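Local coordinates for protein membrane-anchored mycosin mycp1 (Mycobacterium thermoresistibile, PDB 4HVL) that probably acts as a membrane-anchored, subtilisin-type serine endopeptidase of the ESX-1 (type VII) secretion system, cutting proteins in the mycobacterial cell envelope, at residues E193-G197 with I245-Y251; M1-P5 with G238-V242; V12-G18 with A163-H168. One frame throughout, in Å; residues are numbered along the deposited sequence.

An extension wrapped along a catalytic domain is illustrated here at three points of a subtilisin fold. Contacts 2 and 3 tie the N-terminal arm to the domain at places about 28 Å apart (centres), residues 1-5 at the loop 238-242 and residues 12-18 on helix 154-171. Contact 1, within the domain, joins the start of helix 194-206 to strand 244-247 and the turn after it. Its centre lies about 13 Å from that of contact 2 and 14 Å from that of contact 3, and it touches both: Pro5 packs on Tyr251, Ala163 CB against the carbonyl oxygen of Gly195. Along the chain contact 3 closes before contact 1 opens; contact 2 spans the former and interleaves with the latter.

Contact 1 of 3, residues E193-G197 with I245-Y251; sequences ETGVG and IVSPAWY
Glu193, at the N-cap position of helix 194-206 of the subtilisin fold, sends its carboxylate into a buried pocket made by Ser247, Trp250 and Tyr251, where the short antiparallel strand 244-247 runs out into a 3-10 turn. The side chain leaves CB with CG lodged between the backbone N and the carbonyl carbon (chi1 57°), then runs extended towards the turn. CG passes the hydroxyl of Tyr251, and CD follows it to lie near Ser247 OG. At the tip the two oxygens have different roles. OE1 accepts two hydrogen bonds: Ser247 OG arrives at 2.5 Å on the syn lone pair, while Tyr251 OH, 2.8 Å from OE1, descends from above the carboxylate plane, 55° out of it. OE2 comes obliquely to the indole, 3.2 Å from Trp250 NE1, and is also hydrogen-bonded to Tyr185 of strand 183-186, the antiparallel partner of 244-247. Several hydroxyls therefore fix the rotation of a buried acid, and their donated protons would probably help to stabilise its negative charge.

The aromatic rings pack on one another beside the acid. Ile245 CG2 sits 3.6 Å above the indole plane of Trp250, over its centre, and Trp250 CD1 in turn lies above one face of the Tyr251 ring, towards the rim. On the helix side Val196 directs CG1 into the angle between two partners, meeting Tyr251 CE2 at 3.6 Å and Pro248 CB at 3.9 Å. Pro248 follows a cis peptide bond, which turns the chain from the strand into the 3-10 turn. One residue further along the helix, Gly197 presents bare backbone to the tyrosine ring, its CA 3.8 Å from the ring centroid and 29° off the normal, a CH-pi contact.

Contact 2 of 3, residues M1-P5 with G238-V242; sequences MIEPP and GWQQV. With ZN (zinc ion), chain F; ZN (zinc ion), chain H.
A glutamine side chain pairs with the backbone here: the amide of Gln240 bonds both polar groups of Ile2. Its OE1 accepts from Ile2 N at 2.8 Å, and its NE2 donates to Ile2 O at 3.0 Å; both bonds run at 170° and use lone pairs in the carbonyl planes, so the amide is held flat and its flip is settled. The chain of Gln240 bends at chi2 (-41°), which carries the amide to Ile2. Met1 crosses it at about a right angle, with CE 3.4 Å from Gln240 NE2.

In this way the start of the crystallised N-terminal arm lies on a surface loop of the subtilase domain, between strands 210-214 and 244-247. Beyond the amide pairing, Ile2 places CD1 beside the carbonyl oxygens of Trp239 and Val242. Pro4 lies over one face of the Trp239 indole, with CG 4.0 Å from the six-membered ring's centroid; the ring of Trp276 meets the same indole edge-to-face. Zinc is chelated by the amine and carbonyl of Met1, the amino terminus of this construct, with two waters, and a second zinc ion is bound by Glu3 OE2 at 2.0 Å.

Contact 3 of 3, residues V12-G18 with A163-H168; sequences VPPDETG and ARAIVH. With ZN (zinc ion), chain C.
Pro13 and Val167 lie alongside each other, pointing opposite ways, the puckered proline ring settling between Ala163 and Val167. Its CG drops onto the CB of Ala163, 3.7 Å away, in the shallow place that alanine leaves on the helix surface; its CD rests against Val167 CG2, and its CB lies along the Arg164 stem. Val167 is the opposing bump, with its two methyls parting company: CG2 reaches Val12 CG1 at 3.6 Å, whereas CG1, anti to the backbone N (chi1 171°), packs against Asp15 CB.

The helix is 154-171 of the subtilisin fold, and the strand-less segment 12-18 of the N-terminal extension crosses it, with the next helix, 194-206, walling the groove through Ala198 and Ala199. Past Val167 the arm turns at Asp15, the centre of an inverse gamma turn, and the contact becomes one through metal. Asp15 OD1 and His168 ND1 bind one zinc ion, 2.0 and 2.1 Å from it, whose coordination is completed by two atoms from outside these segments, while Asp15 OD2 is hydrogen-bonded to Asn171. The imidazole is covered on one face by Thr17 CG2, 4.0 Å above the ring plane, over its centre.

Arg164 curls round the other flank. Bent at chi3 (-81°), its chain passes the Pro14 carbonyl and sets the guanidinium against the arm. NH1 donates to Glu16 O at 2.8 Å from well above that carbonyl's plane, and NH1 and NH2 together grip Gly18 O end-on, each at 2.9 Å, with both carbonyl oxygens lying in the guanidinium plane.

Contact 1 of 3, residues E193-G197 with I245-Y251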
ATOM      1  N   GLU A 193     -18.919   4.585   2.615  1.00 23.63           N
ATOM      2  CA  GLU A 193     -17.864   4.191   1.682  1.00 22.41           C
ATOM      3  C   GLU A 193     -18.164   2.808   1.095  1.00 22.22           C
ATOM      4  O   GLU A 193     -17.251   2.027   0.784  1.00 21.46           O
ATOM      5  CB  GLU A 193     -16.516   4.197   2.385  1.00 21.98           C
ATOM      6  CG  GLU A 193     -16.427   3.299   3.632  1.00 21.93           C
ATOM      7  CD  GLU A 193     -15.005   2.816   3.895  1.00 21.21           C
ATOM      8  OE1 GLU A 193     -14.407   2.201   2.998  1.00 22.04           O
ATOM      9  OE2 GLU A 193     -14.453   3.077   4.959  1.00 21.33           O
ATOM     10  N   THR A 194     -19.459   2.515   1.000  1.00 22.53           N
ATOM     11  CA  THR A 194     -20.035   1.335   0.333  1.00 22.66           C
ATOM     12  C   THR A 194     -19.374   1.056  -1.023  1.00 21.38           C
ATOM     13  O   THR A 194     -19.070  -0.097  -1.367  1.00 20.98           O
ATOM     14  CB  THR A 194     -21.578   1.577   0.209  1.00 24.31           C
ATOM     15  OG1 THR A 194     -22.140   1.494   1.525  1.00 26.23           O
ATOM     16  CG2 THR A 194     -22.266   0.552  -0.636  1.00 24.58           C
ATOM     17  N   GLY A 195     -19.108   2.126  -1.764  1.00 20.47           N
ATOM     18  CA  GLY A 195     -18.405   2.032  -3.025  1.00 19.87           C
ATOM     19  C   GLY A 195     -17.019   1.445  -2.937  1.00 18.99           C
ATOM     20  O   GLY A 195     -16.599   0.760  -3.870  1.00 18.32           O
ATOM     21  N   VAL A 196     -16.293   1.701  -1.843  1.00 18.79           N
ATOM     22  CA  VAL A 196     -14.945   1.165  -1.717  1.00 18.36           C
ATOM     23  C   VAL A 196     -15.010  -0.350  -1.594  1.00 17.75           C
ATOM     24  O   VAL A 196     -14.277  -1.069  -2.275  1.00 17.54           O
ATOM     25  CB  VAL A 196     -14.139   1.801  -0.554  1.00 18.55           C
ATOM     26  CG1 VAL A 196     -12.760   1.142  -0.412  1.00 17.85           C
ATOM     27  CG2 VAL A 196     -13.999   3.302  -0.765  1.00 19.39           C
ATOM     28  N   GLY A 197     -15.909  -0.817  -0.742  1.00 17.89           N
ATOM     29  CA  GLY A 197     -16.145  -2.234  -0.550  1.00 17.88           C
ATOM     30  C   GLY A 197     -16.564  -2.908  -1.835  1.00 17.57           C
ATOM     31  O   GLY A 197     -16.079  -3.977  -2.154  1.00 17.44           O
ATOM     32  N   ILE A 245     -11.235   3.653  12.248  1.00 18.78           N
ATOM     33  CA  ILE A 245     -11.362   2.861  11.038  1.00 18.55           C
ATOM     34  C   ILE A 245     -10.252   3.305  10.079  1.00 17.61           C
ATOM     35  O   ILE A 245     -10.028   4.512   9.909  1.00 18.05           O
ATOM     36  CB  ILE A 245     -12.745   3.080  10.376  1.00 19.95           C
ATOM     37  CG1 ILE A 245     -13.877   2.653  11.327  1.00 21.12           C
ATOM     38  CG2 ILE A 245     -12.848   2.379   9.019  1.00 19.51           C
ATOM     39  CD1 ILE A 245     -13.736   1.234  11.853  1.00 21.69           C
ATOM     40  N   VAL A 246      -9.537   2.341   9.508  1.00 16.32           N
ATOM     41  CA  VAL A 246      -8.602   2.575   8.399  1.00 15.83           C
ATOM     42  C   VAL A 246      -9.156   1.869   7.162  1.00 15.32           C
ATOM     43  O   VAL A 246      -9.437   0.651   7.196  1.00 14.66           O
ATOM     44  CB  VAL A 246      -7.187   2.034   8.720  1.00 15.85           C
ATOM     45  CG1 VAL A 246      -6.210   2.398   7.608  1.00 16.01           C
ATOM     46  CG2 VAL A 246      -6.689   2.588  10.058  1.00 16.06           C
ATOM     47  N   SER A 247      -9.334   2.619   6.081  1.00 14.84           N
ATOM     48  CA  SER A 247      -9.916   2.072   4.844  1.00 15.23           C
ATOM     49  C   SER A 247      -8.965   2.294   3.669  1.00 15.17           C
ATOM     50  O   SER A 247      -8.403   3.369   3.539  1.00 15.41           O
ATOM     51  CB  SER A 247     -11.256   2.742   4.518  1.00 15.75           C
ATOM     52  OG  SER A 247     -11.899   2.130   3.398  1.00 16.31           O
ATOM     53  N   PRO A 248      -8.840   1.302   2.775  1.00 15.28           N
ATOM     54  CA  PRO A 248      -9.615   0.058   2.669  1.00 15.51           C
ATOM     55  C   PRO A 248      -9.034  -1.096   3.507  1.00 15.35           C
ATOM     56  O   PRO A 248      -9.458  -2.246   3.365  1.00 15.25           O
ATOM     57  CB  PRO A 248      -9.519  -0.261   1.185  1.00 15.81           C
ATOM     58  CG  PRO A 248      -8.139   0.191   0.844  1.00 15.58           C
ATOM     59  CD  PRO A 248      -7.930   1.460   1.628  1.00 15.43           C
ATOM     60  N   ALA A 249      -8.082  -0.779   4.386  1.00 15.37           N
ATOM     61  CA  ALA A 249      -7.450  -1.800   5.262  1.00 15.49           C
ATOM     62  C   ALA A 249      -8.454  -2.744   5.926  1.00 15.60           C
ATOM     63  O   ALA A 249      -8.176  -3.949   6.076  1.00 15.62           O
ATOM     64  CB  ALA A 249      -6.606  -1.116   6.340  1.00 15.49           C
ATOM     65  N   TRP A 250      -9.590  -2.176   6.346  1.00 15.90           N
ATOM     66  CA  TRP A 250     -10.598  -2.878   7.111  1.00 16.18           C
ATOM     67  C   TRP A 250     -11.472  -3.830   6.342  1.00 16.46           C
ATOM     68  O   TRP A 250     -12.306  -4.480   6.949  1.00 16.47           O
ATOM     69  CB  TRP A 250     -11.459  -1.894   7.922  1.00 16.61           C
ATOM     70  CG  TRP A 250     -12.557  -1.131   7.203  1.00 17.20           C
ATOM     71  CD1 TRP A 250     -12.511  -0.595   5.948  1.00 17.50           C
ATOM     72  CD2 TRP A 250     -13.847  -0.801   7.724  1.00 17.80           C
ATOM     73  NE1 TRP A 250     -13.679   0.032   5.656  1.00 17.62           N
ATOM     74  CE2 TRP A 250     -14.527  -0.077   6.721  1.00 17.84           C
ATOM     75  CE3 TRP A 250     -14.505  -1.073   8.931  1.00 18.09           C
ATOM     76  CZ2 TRP A 250     -15.836   0.395   6.883  1.00 18.67           C
ATOM     77  CZ3 TRP A 250     -15.808  -0.605   9.108  1.00 18.74           C
ATOM     78  CH2 TRP A 250     -16.462   0.130   8.091  1.00 19.28           C
ATOM     79  N   TYR A 251     -11.298  -3.914   5.025  1.00 16.89           N
ATOM     80  CA  TYR A 251     -12.029  -4.875   4.203  1.00 17.90           C
ATOM     81  C   TYR A 251     -11.393  -6.269   4.221  1.00 18.33           C
ATOM     82  O   TYR A 251     -11.831  -7.143   3.500  1.00 18.85           O
ATOM     83  CB  TYR A 251     -12.182  -4.356   2.750  1.00 18.16           C
ATOM     84  CG  TYR A 251     -13.174  -3.215   2.654  1.00 18.33           C
ATOM     85  CD1 TYR A 251     -14.534  -3.448   2.810  1.00 19.01           C
ATOM     86  CD2 TYR A 251     -12.759  -1.904   2.462  1.00 18.14           C
ATOM     87  CE1 TYR A 251     -15.450  -2.414   2.754  1.00 19.39           C
ATOM     88  CE2 TYR A 251     -13.668  -0.866   2.412  1.00 18.31           C
ATOM     89  CZ  TYR A 251     -15.015  -1.130   2.554  1.00 19.14           C
ATOM     90  OH  TYR A 251     -15.946  -0.111   2.506  1.00 19.34           O
TER

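Contact 2 of 3, residues M1-P5 with G238-V242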
ATOM      1  N   MET A   1     -22.903  -2.776  18.579  1.00 38.90           N
ATOM      2  CA  MET A   1     -21.560  -3.328  18.267  1.00 37.60           C
ATOM      3  C   MET A   1     -20.887  -2.581  17.112  1.00 34.60           C
ATOM      4  O   MET A   1     -21.536  -1.942  16.263  1.00 34.73           O
ATOM      5  CB  MET A   1     -21.634  -4.824  17.897  1.00 40.03           C
ATOM      6  CG  MET A   1     -22.054  -5.765  19.004  1.00 43.26           C
ATOM      7  SD  MET A   1     -20.828  -6.057  20.313  1.00 46.45           S
ATOM      8  CE  MET A   1     -20.012  -7.509  19.639  1.00 46.59           C
ATOM      9  N   ILE A   2     -19.569  -2.681  17.093  1.00 32.70           N
ATOM     10  CA  ILE A   2     -18.767  -2.315  15.932  1.00 30.93           C
ATOM     11  C   ILE A   2     -18.794  -3.529  15.000  1.00 31.63           C
ATOM     12  O   ILE A   2     -18.524  -4.649  15.420  1.00 31.54           O
ATOM     13  CB  ILE A   2     -17.341  -1.967  16.369  1.00 30.02           C
ATOM     14  CG1 ILE A   2     -17.414  -0.809  17.379  1.00 29.87           C
ATOM     15  CG2 ILE A   2     -16.459  -1.653  15.158  1.00 28.49           C
ATOM     16  CD1 ILE A   2     -16.093  -0.200  17.778  1.00 29.41           C
ATOM     17  N   GLU A   3     -19.181  -3.319  13.753  1.00 32.05           N
ATOM     18  CA  GLU A   3     -19.341  -4.427  12.824  1.00 33.94           C
ATOM     19  C   GLU A   3     -18.328  -4.304  11.703  1.00 31.51           C
ATOM     20  O   GLU A   3     -18.045  -3.204  11.247  1.00 29.99           O
ATOM     21  CB  GLU A   3     -20.765  -4.460  12.258  1.00 36.84           C
ATOM     22  CG  GLU A   3     -21.822  -4.645  13.343  1.00 40.91           C
ATOM     23  CD  GLU A   3     -23.174  -5.021  12.795  1.00 44.47           C
ATOM     24  OE1 GLU A   3     -23.648  -4.350  11.856  1.00 48.43           O
ATOM     25  OE2 GLU A   3     -23.764  -5.990  13.295  1.00 51.61           O
ATOM     26  N   PRO A   4     -17.762  -5.441  11.263  1.00 31.39           N
ATOM     27  CA  PRO A   4     -16.979  -5.401  10.031  1.00 30.02           C
ATOM     28  C   PRO A   4     -17.833  -4.834   8.889  1.00 29.48           C
ATOM     29  O   PRO A   4     -19.040  -4.958   8.928  1.00 29.76           O
ATOM     30  CB  PRO A   4     -16.646  -6.873   9.774  1.00 30.91           C
ATOM     31  CG  PRO A   4     -16.761  -7.548  11.090  1.00 32.30           C
ATOM     32  CD  PRO A   4     -17.758  -6.771  11.896  1.00 32.57           C
ATOM     33  N   PRO A   5     -17.211  -4.225   7.875  1.00 28.65           N
ATOM     34  CA  PRO A   5     -18.008  -3.718   6.764  1.00 28.91           C
ATOM     35  C   PRO A   5     -18.766  -4.845   6.050  1.00 30.78           C
ATOM     36  O   PRO A   5     -18.280  -5.974   5.964  1.00 31.53           O
ATOM     37  CB  PRO A   5     -16.974  -3.081   5.842  1.00 27.79           C
ATOM     38  CG  PRO A   5     -15.660  -3.692   6.222  1.00 27.25           C
ATOM     39  CD  PRO A   5     -15.762  -4.151   7.624  1.00 27.75           C
ATOM     40  N   GLY A 238     -10.453  -8.015  18.829  1.00 22.02           N
ATOM     41  CA  GLY A 238     -10.763  -6.713  19.438  1.00 21.21           C
ATOM     42  C   GLY A 238     -11.452  -5.703  18.534  1.00 19.99           C
ATOM     43  O   GLY A 238     -11.136  -4.519  18.598  1.00 19.09           O
ATOM     44  N   TRP A 239     -12.390  -6.168  17.703  1.00 19.49           N
ATOM     45  CA  TRP A 239     -13.270  -5.275  16.937  1.00 19.49           C
ATOM     46  C   TRP A 239     -13.991  -4.251  17.827  1.00 19.28           C
ATOM     47  O   TRP A 239     -14.180  -3.122  17.408  1.00 19.49           O
ATOM     48  CB  TRP A 239     -14.331  -6.049  16.126  1.00 19.72           C
ATOM     49  CG  TRP A 239     -13.807  -6.577  14.824  1.00 19.60           C
ATOM     50  CD1 TRP A 239     -13.276  -7.809  14.591  1.00 19.77           C
ATOM     51  CD2 TRP A 239     -13.741  -5.869  13.571  1.00 19.28           C
ATOM     52  NE1 TRP A 239     -12.886  -7.917  13.262  1.00 19.32           N
ATOM     53  CE2 TRP A 239     -13.146  -6.736  12.624  1.00 19.44           C
ATOM     54  CE3 TRP A 239     -14.103  -4.591  13.167  1.00 19.13           C
ATOM     55  CZ2 TRP A 239     -12.957  -6.366  11.282  1.00 19.10           C
ATOM     56  CZ3 TRP A 239     -13.909  -4.229  11.845  1.00 18.96           C
ATOM     57  CH2 TRP A 239     -13.340  -5.109  10.927  1.00 18.51           C
ATOM     58  N   GLN A 240     -14.375  -4.654  19.030  1.00 19.52           N
ATOM     59  CA  GLN A 240     -15.092  -3.768  19.955  1.00 19.97           C
ATOM     60  C   GLN A 240     -14.206  -2.748  20.673  1.00 20.04           C
ATOM     61  O   GLN A 240     -14.722  -1.876  21.323  1.00 20.91           O
ATOM     62  CB  GLN A 240     -15.883  -4.585  20.981  1.00 20.62           C
ATOM     63  CG  GLN A 240     -16.858  -5.584  20.365  1.00 21.03           C
ATOM     64  CD  GLN A 240     -17.596  -5.006  19.171  1.00 20.71           C
ATOM     65  OE1 GLN A 240     -18.129  -3.896  19.225  1.00 20.28           O
ATOM     66  NE2 GLN A 240     -17.574  -5.728  18.067  1.00 20.69           N
ATOM     67  N   GLN A 241     -12.891  -2.854  20.526  1.00 20.06           N
ATOM     68  CA  GLN A 241     -11.928  -1.900  21.102  1.00 20.28           C
ATOM     69  C   GLN A 241     -11.488  -0.872  20.064  1.00 19.45           C
ATOM     70  O   GLN A 241     -10.759   0.051  20.379  1.00 19.65           O
ATOM     71  CB  GLN A 241     -10.698  -2.659  21.615  1.00 20.76           C
ATOM     72  CG  GLN A 241     -11.036  -3.844  22.513  1.00 21.73           C
ATOM     73  CD  GLN A 241     -11.813  -3.399  23.724  1.00 22.77           C
ATOM     74  OE1 GLN A 241     -11.540  -2.336  24.279  1.00 23.28           O
ATOM     75  NE2 GLN A 241     -12.776  -4.213  24.158  1.00 23.51           N
ATOM     76  N   VAL A 242     -11.932  -1.031  18.826  1.00 19.08           N
ATOM     77  CA  VAL A 242     -11.527  -0.125  17.747  1.00 19.01           C
ATOM     78  C   VAL A 242     -12.116   1.266  17.951  1.00 20.18           C
ATOM     79  O   VAL A 242     -13.305   1.395  18.279  1.00 20.44           O
ATOM     80  CB  VAL A 242     -11.986  -0.659  16.379  1.00 18.30           C
ATOM     81  CG1 VAL A 242     -11.873   0.417  15.296  1.00 18.09           C
ATOM     82  CG2 VAL A 242     -11.207  -1.910  16.026  1.00 18.14           C
TER
HETATM   83 ZN    ZN F 505     -23.434  -1.651  16.829  0.85 18.68          ZN
HETATM   84 ZN    ZN H 507     -25.674  -6.012  12.606  0.70 40.76          ZN
HETATM   85  O   HOH W   1     -24.510  -3.034  16.272  0.85 23.56           O
HETATM   86  O   HOH W   2     -23.724  -0.451  15.306  0.85 14.59           O

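Contact 3 of 3, residues V12-G18 with A163-H168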
ATOM      1  N   VAL A  12     -20.992  -0.771  -7.115  1.00 26.16           N
ATOM      2  CA  VAL A  12     -19.716  -0.491  -7.795  1.00 25.30           C
ATOM      3  C   VAL A  12     -19.801   0.883  -8.448  1.00 24.50           C
ATOM      4  O   VAL A  12     -20.709   1.133  -9.206  1.00 24.71           O
ATOM      5  CB  VAL A  12     -19.370  -1.567  -8.856  1.00 26.47           C
ATOM      6  CG1 VAL A  12     -18.074  -1.240  -9.589  1.00 26.30           C
ATOM      7  CG2 VAL A  12     -19.238  -2.932  -8.203  1.00 27.15           C
ATOM      8  N   PRO A  13     -18.829   1.765  -8.170  1.00 23.37           N
ATOM      9  CA  PRO A  13     -18.836   3.098  -8.752  1.00 23.06           C
ATOM     10  C   PRO A  13     -18.518   3.110 -10.241  1.00 24.02           C
ATOM     11  O   PRO A  13     -18.011   2.126 -10.765  1.00 24.18           O
ATOM     12  CB  PRO A  13     -17.741   3.829  -7.987  1.00 22.11           C
ATOM     13  CG  PRO A  13     -16.856   2.772  -7.441  1.00 21.82           C
ATOM     14  CD  PRO A  13     -17.628   1.509  -7.350  1.00 22.45           C
ATOM     15  N   PRO A  14     -18.825   4.232 -10.921  1.00 24.97           N
ATOM     16  CA  PRO A  14     -18.474   4.339 -12.322  1.00 25.89           C
ATOM     17  C   PRO A  14     -16.949   4.268 -12.524  1.00 25.21           C
ATOM     18  O   PRO A  14     -16.182   4.689 -11.668  1.00 24.52           O
ATOM     19  CB  PRO A  14     -19.045   5.714 -12.745  1.00 26.08           C
ATOM     20  CG  PRO A  14     -19.242   6.476 -11.480  1.00 25.71           C
ATOM     21  CD  PRO A  14     -19.473   5.460 -10.403  1.00 25.31           C
ATOM     22  N   ASP A  15     -16.542   3.683 -13.640  1.00 26.08           N
ATOM     23  CA  ASP A  15     -15.157   3.667 -14.052  1.00 25.99           C
ATOM     24  C   ASP A  15     -14.847   5.032 -14.653  1.00 25.67           C
ATOM     25  O   ASP A  15     -14.999   5.234 -15.836  1.00 25.75           O
ATOM     26  CB  ASP A  15     -14.938   2.539 -15.056  1.00 27.68           C
ATOM     27  CG  ASP A  15     -13.542   2.532 -15.648  1.00 28.79           C
ATOM     28  OD1 ASP A  15     -12.586   2.987 -15.002  1.00 29.06           O
ATOM     29  OD2 ASP A  15     -13.439   2.081 -16.806  1.00 31.59           O
ATOM     30  N   GLU A  16     -14.453   5.980 -13.816  1.00 24.58           N
ATOM     31  CA  GLU A  16     -14.093   7.306 -14.299  1.00 25.53           C
ATOM     32  C   GLU A  16     -12.920   7.820 -13.510  1.00 23.50           C
ATOM     33  O   GLU A  16     -12.849   7.602 -12.303  1.00 21.69           O
ATOM     34  CB  GLU A  16     -15.289   8.256 -14.148  1.00 27.55           C
ATOM     35  CG  GLU A  16     -15.134   9.616 -14.792  1.00 29.71           C
ATOM     36  CD  GLU A  16     -14.821   9.565 -16.292  1.00 32.35           C
ATOM     37  OE1 GLU A  16     -15.759   9.761 -17.107  1.00 35.86           O
ATOM     38  OE2 GLU A  16     -13.626   9.371 -16.666  1.00 33.09           O
ATOM     39  N   THR A  17     -12.012   8.523 -14.184  1.00 22.77           N
ATOM     40  CA  THR A  17     -10.831   9.069 -13.513  1.00 21.74           C
ATOM     41  C   THR A  17     -11.106  10.469 -12.944  1.00 20.85           C
ATOM     42  O   THR A  17     -12.190  11.013 -13.143  1.00 20.59           O
ATOM     43  CB  THR A  17      -9.618   9.127 -14.462  1.00 22.34           C
ATOM     44  OG1 THR A  17      -9.861  10.053 -15.518  1.00 22.82           O
ATOM     45  CG2 THR A  17      -9.333   7.773 -15.047  1.00 23.21           C
ATOM     46  N   GLY A  18     -10.128  11.038 -12.237  1.00 19.93           N
ATOM     47  CA  GLY A  18     -10.195  12.423 -11.761  1.00 19.68           C
ATOM     48  C   GLY A  18     -10.605  12.529 -10.298  1.00 18.78           C
ATOM     49  O   GLY A  18     -11.166  11.588  -9.764  1.00 17.95           O
ATOM     50  N   ALA A 163     -12.468   4.552  -4.550  1.00 15.58           N
ATOM     51  CA  ALA A 163     -13.325   3.486  -5.019  1.00 15.70           C
ATOM     52  C   ALA A 163     -13.261   3.420  -6.540  1.00 15.73           C
ATOM     53  O   ALA A 163     -13.113   2.349  -7.099  1.00 16.23           O
ATOM     54  CB  ALA A 163     -14.752   3.686  -4.549  1.00 16.26           C
ATOM     55  N   ARG A 164     -13.333   4.566  -7.207  1.00 15.79           N
ATOM     56  CA  ARG A 164     -13.216   4.585  -8.669  1.00 15.71           C
ATOM     57  C   ARG A 164     -11.825   4.126  -9.146  1.00 15.63           C
ATOM     58  O   ARG A 164     -11.689   3.455 -10.184  1.00 15.57           O
ATOM     59  CB  ARG A 164     -13.526   5.979  -9.228  1.00 15.69           C
ATOM     60  CG  ARG A 164     -14.980   6.399  -9.071  1.00 16.20           C
ATOM     61  CD  ARG A 164     -15.308   7.713  -9.781  1.00 16.42           C
ATOM     62  NE  ARG A 164     -14.909   8.888  -8.994  1.00 16.59           N
ATOM     63  CZ  ARG A 164     -13.822   9.640  -9.191  1.00 16.32           C
ATOM     64  NH1 ARG A 164     -12.948   9.380 -10.152  1.00 16.06           N
ATOM     65  NH2 ARG A 164     -13.594  10.672  -8.384  1.00 16.71           N
ATOM     66  N   ALA A 165     -10.784   4.509  -8.413  1.00 15.51           N
ATOM     67  CA  ALA A 165      -9.435   4.122  -8.785  1.00 15.51           C
ATOM     68  C   ALA A 165      -9.242   2.604  -8.723  1.00 15.15           C
ATOM     69  O   ALA A 165      -8.487   2.039  -9.529  1.00 14.82           O
ATOM     70  CB  ALA A 165      -8.401   4.831  -7.896  1.00 15.48           C
ATOM     71  N   ILE A 166      -9.909   1.948  -7.782  1.00 14.96           N
ATOM     72  CA  ILE A 166      -9.809   0.494  -7.656  1.00 15.54           C
ATOM     73  C   ILE A 166     -10.531  -0.150  -8.847  1.00 16.21           C
ATOM     74  O   ILE A 166      -9.987  -1.071  -9.469  1.00 16.23           O
ATOM     75  CB  ILE A 166     -10.362  -0.002  -6.294  1.00 15.63           C
ATOM     76  CG1 ILE A 166      -9.468   0.484  -5.148  1.00 15.60           C
ATOM     77  CG2 ILE A 166     -10.416  -1.512  -6.242  1.00 16.01           C
ATOM     78  CD1 ILE A 166     -10.130   0.473  -3.782  1.00 16.13           C
ATOM     79  N   VAL A 167     -11.725   0.365  -9.195  1.00 16.35           N
ATOM     80  CA  VAL A 167     -12.450  -0.118 -10.383  1.00 16.92           C
ATOM     81  C   VAL A 167     -11.561   0.034 -11.625  1.00 17.00           C
ATOM     82  O   VAL A 167     -11.339  -0.933 -12.394  1.00 16.93           O
ATOM     83  CB  VAL A 167     -13.818   0.601 -10.581  1.00 17.16           C
ATOM     84  CG1 VAL A 167     -14.451   0.248 -11.918  1.00 17.77           C
ATOM     85  CG2 VAL A 167     -14.786   0.205  -9.471  1.00 17.60           C
ATOM     86  N   HIS A 168     -11.057   1.249 -11.823  1.00 16.82           N
ATOM     87  CA  HIS A 168     -10.201   1.541 -12.953  1.00 16.70           C
ATOM     88  C   HIS A 168      -8.928   0.649 -12.979  1.00 16.57           C
ATOM     89  O   HIS A 168      -8.580   0.096 -14.027  1.00 15.71           O
ATOM     90  CB  HIS A 168      -9.864   3.021 -12.948  1.00 17.42           C
ATOM     91  CG  HIS A 168      -8.926   3.450 -14.030  1.00 17.84           C
ATOM     92  ND1 HIS A 168      -9.306   3.577 -15.343  1.00 19.75           N
ATOM     93  CD2 HIS A 168      -7.627   3.829 -13.978  1.00 18.13           C
ATOM     94  CE1 HIS A 168      -8.280   4.002 -16.065  1.00 19.10           C
ATOM     95  NE2 HIS A 168      -7.247   4.165 -15.255  1.00 18.63           N
TER
HETATM   96 ZN    ZN C 502     -11.119   3.190 -16.404  1.00 21.21          ZN